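Local coordinates for dihydrodipicolinate synthase family protein (PDB 4DNH) that is of unknown function but folds as a TIM barrel and probably belongs to the dihydrodipicolinate synthase family, at residues R70-G75 / R108-A113. Numbering follows the deposited sequence.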
loop_
_atom_site.group_PDB
_atom_site.type_symbol
_atom_site.label_atom_id
_atom_site.label_comp_id
_atom_site.label_asym_id
_atom_site.label_seq_id
_atom_site.Cartn_x
_atom_site.Cartn_y
_atom_site.Cartn_z
ATOM N N ARG A 70 7.377 6.796 -12.001
ATOM C CA ARG A 70 6.672 5.756 -12.752
ATOM C C ARG A 70 5.181 5.774 -12.420
ATOM O O ARG A 70 4.333 5.659 -13.326
ATOM C CB ARG A 70 7.259 4.372 -12.444
ATOM C CG ARG A 70 6.775 3.236 -13.332
ATOM C CD ARG A 70 7.383 1.926 -12.848
ATOM N NE ARG A 70 6.611 0.714 -13.159
ATOM C CZ ARG A 70 6.617 0.096 -14.343
ATOM N NH1 ARG A 70 7.340 0.591 -15.359
ATOM N NH2 ARG A 70 5.889 -1.009 -14.516
ATOM N N LEU A 71 4.859 5.934 -11.133
ATOM C CA LEU A 71 3.451 5.944 -10.710
ATOM C C LEU A 71 2.761 7.201 -11.199
ATOM O O LEU A 71 1.681 7.134 -11.768
ATOM C CB LEU A 71 3.267 5.773 -9.190
ATOM C CG LEU A 71 3.643 4.445 -8.531
ATOM C CD1 LEU A 71 3.487 4.553 -7.015
ATOM C CD2 LEU A 71 2.833 3.273 -9.060
ATOM N N TRP A 72 3.387 8.351 -10.984
ATOM C CA TRP A 72 2.828 9.599 -11.510
ATOM C C TRP A 72 2.616 9.564 -12.993
ATOM O O TRP A 72 1.585 10.045 -13.453
ATOM C CB TRP A 72 3.639 10.795 -11.079
ATOM C CG TRP A 72 3.561 11.029 -9.592
ATOM C CD1 TRP A 72 2.445 10.890 -8.770
ATOM C CD2 TRP A 72 4.644 11.465 -8.695
ATOM N NE1 TRP A 72 2.754 11.200 -7.469
ATOM C CE2 TRP A 72 4.052 11.551 -7.351
ATOM C CE3 TRP A 72 5.997 11.783 -8.862
ATOM C CZ2 TRP A 72 4.797 11.941 -6.242
ATOM C CZ3 TRP A 72 6.738 12.169 -7.734
ATOM C CH2 TRP A 72 6.148 12.243 -6.456
ATOM N N ASP A 73 3.550 8.951 -13.732
ATOM C CA ASP A 73 3.471 8.817 -15.213
ATOM C C ASP A 73 2.230 8.076 -15.656
ATOM O O ASP A 73 1.651 8.396 -16.691
ATOM C CB ASP A 73 4.674 8.046 -15.782
ATOM C CG ASP A 73 5.955 8.872 -15.823
ATOM O OD1 ASP A 73 5.903 10.100 -15.610
ATOM O OD2 ASP A 73 7.029 8.276 -16.063
ATOM N N LEU A 74 1.844 7.069 -14.872
ATOM C CA LEU A 74 0.681 6.246 -15.168
ATOM C C LEU A 74 -0.620 6.865 -14.647
ATOM O O LEU A 74 -1.704 6.286 -14.811
ATOM C CB LEU A 74 0.865 4.834 -14.607
ATOM C CG LEU A 74 1.974 3.979 -15.235
ATOM C CD1 LEU A 74 2.280 2.793 -14.340
ATOM C CD2 LEU A 74 1.648 3.489 -16.638
ATOM N N GLY A 75 -0.509 8.033 -14.019
ATOM C CA GLY A 75 -1.674 8.747 -13.518
ATOM C C GLY A 75 -2.086 8.388 -12.109
ATOM O O GLY A 75 -3.013 8.995 -11.576
ATOM N N ARG A 108 6.370 18.521 -6.396
ATOM C CA ARG A 108 6.287 19.923 -6.783
ATOM C C ARG A 108 7.027 20.191 -8.103
ATOM O O ARG A 108 6.809 21.228 -8.747
ATOM C CB ARG A 108 6.842 20.828 -5.683
ATOM C CG ARG A 108 6.006 20.892 -4.414
ATOM C CD ARG A 108 6.563 21.949 -3.461
ATOM N NE ARG A 108 7.980 21.732 -3.155
ATOM C CZ ARG A 108 8.436 21.013 -2.128
ATOM N NH1 ARG A 108 7.597 20.436 -1.271
ATOM N NH2 ARG A 108 9.742 20.869 -1.953
ATOM N N GLY A 109 7.899 19.256 -8.485
ATOM C CA GLY A 109 8.653 19.328 -9.728
ATOM C C GLY A 109 7.904 18.820 -10.942
ATOM O O GLY A 109 8.460 18.750 -12.025
ATOM N N ARG A 110 6.634 18.488 -10.761
ATOM C CA ARG A 110 5.820 17.891 -11.811
ATOM C C ARG A 110 4.468 18.573 -11.834
ATOM O O ARG A 110 3.968 18.952 -10.775
ATOM C CB ARG A 110 5.566 16.418 -11.511
ATOM C CG ARG A 110 6.664 15.458 -11.912
ATOM C CD ARG A 110 6.201 14.041 -11.572
ATOM N NE ARG A 110 5.317 13.487 -12.598
ATOM C CZ ARG A 110 5.622 12.443 -13.370
ATOM N NH1 ARG A 110 6.771 11.799 -13.218
ATOM N NH2 ARG A 110 4.760 12.030 -14.293
ATOM N N PRO A 111 3.864 18.736 -13.031
ATOM C CA PRO A 111 2.498 19.263 -13.033
ATOM C C PRO A 111 1.478 18.262 -12.486
ATOM O O PRO A 111 0.499 18.685 -11.886
ATOM C CB PRO A 111 2.230 19.580 -14.509
ATOM C CG PRO A 111 3.203 18.758 -15.265
ATOM C CD PRO A 111 4.416 18.619 -14.392
ATOM N N ASP A 112 1.731 16.960 -12.657
ATOM C CA ASP A 112 0.725 15.919 -12.370
ATOM C C ASP A 112 1.132 14.904 -11.305
ATOM O O ASP A 112 1.198 13.708 -11.572
ATOM C CB ASP A 112 0.299 15.197 -13.668
ATOM C CG ASP A 112 1.398 14.264 -14.254
ATOM O OD1 ASP A 112 2.582 14.317 -13.837
ATOM O OD2 ASP A 112 1.049 13.463 -15.155
ATOM N N ALA A 113 1.390 15.371 -10.094
ATOM C CA ALA A 113 1.819 14.478 -9.037
ATOM C C ALA A 113 0.920 14.535 -7.801
ATOM O O ALA A 113 1.029 15.463 -6.991
ATOM C CB ALA A 113 3.267 14.760 -8.667
#
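Arg-110 reaches from the loop after helix 93-108 to the last turn of helix 61-73. Its chain bends at chi3 (82°) and lays the guanidinium over Trp-72 CB, which sits above one face, 3.4 Å from Arg-110 CZ. Arg-110 CD also touches Trp-72 CE3, at 3.5 Å. The indole and guanidinium planes are 54° apart, so the two groups do not stack. Arg-110 NH2 donates to Asp-73 OD1 at 2.6 Å, within the guanidinium plane and on the anti side of the carboxylate. A weak bond from NH1 ends on the same oxygen, and NH1 also bonds to His-69.

Asp-112 meets a different edge of the same guanidinium, formed by NE and NH2. Its OD1 accepts from Arg-110 NE at 3.1 Å and from NH2 at 3.2 Å, again in plane. Two carboxylates thus share one guanidinium, which probably offsets their mutual repulsion and holds the guanidinium against turning. With an alanine here in place of the arginine, Asp-73 and Asp-112 would probably lose the positive charge they share, and Trp-72 CB its cover.

Ala-113 packs on the indole. Its CB sits over the five-membered ring of Trp-72 in a CH-pi contact, 3.5 Å from the centroid and 12° off the normal. Trp-72 NE1 bonds to the carbonyl of Leu-114, and Ala-107 of helix 93-108 touches both Trp-72 and Ala-113. The contact joins the end of helix 61-73, just ahead of strand 77-80, to the loop entering the adjacent parallel strand 115-119, where the strands of the eight-stranded TIM barrel begin.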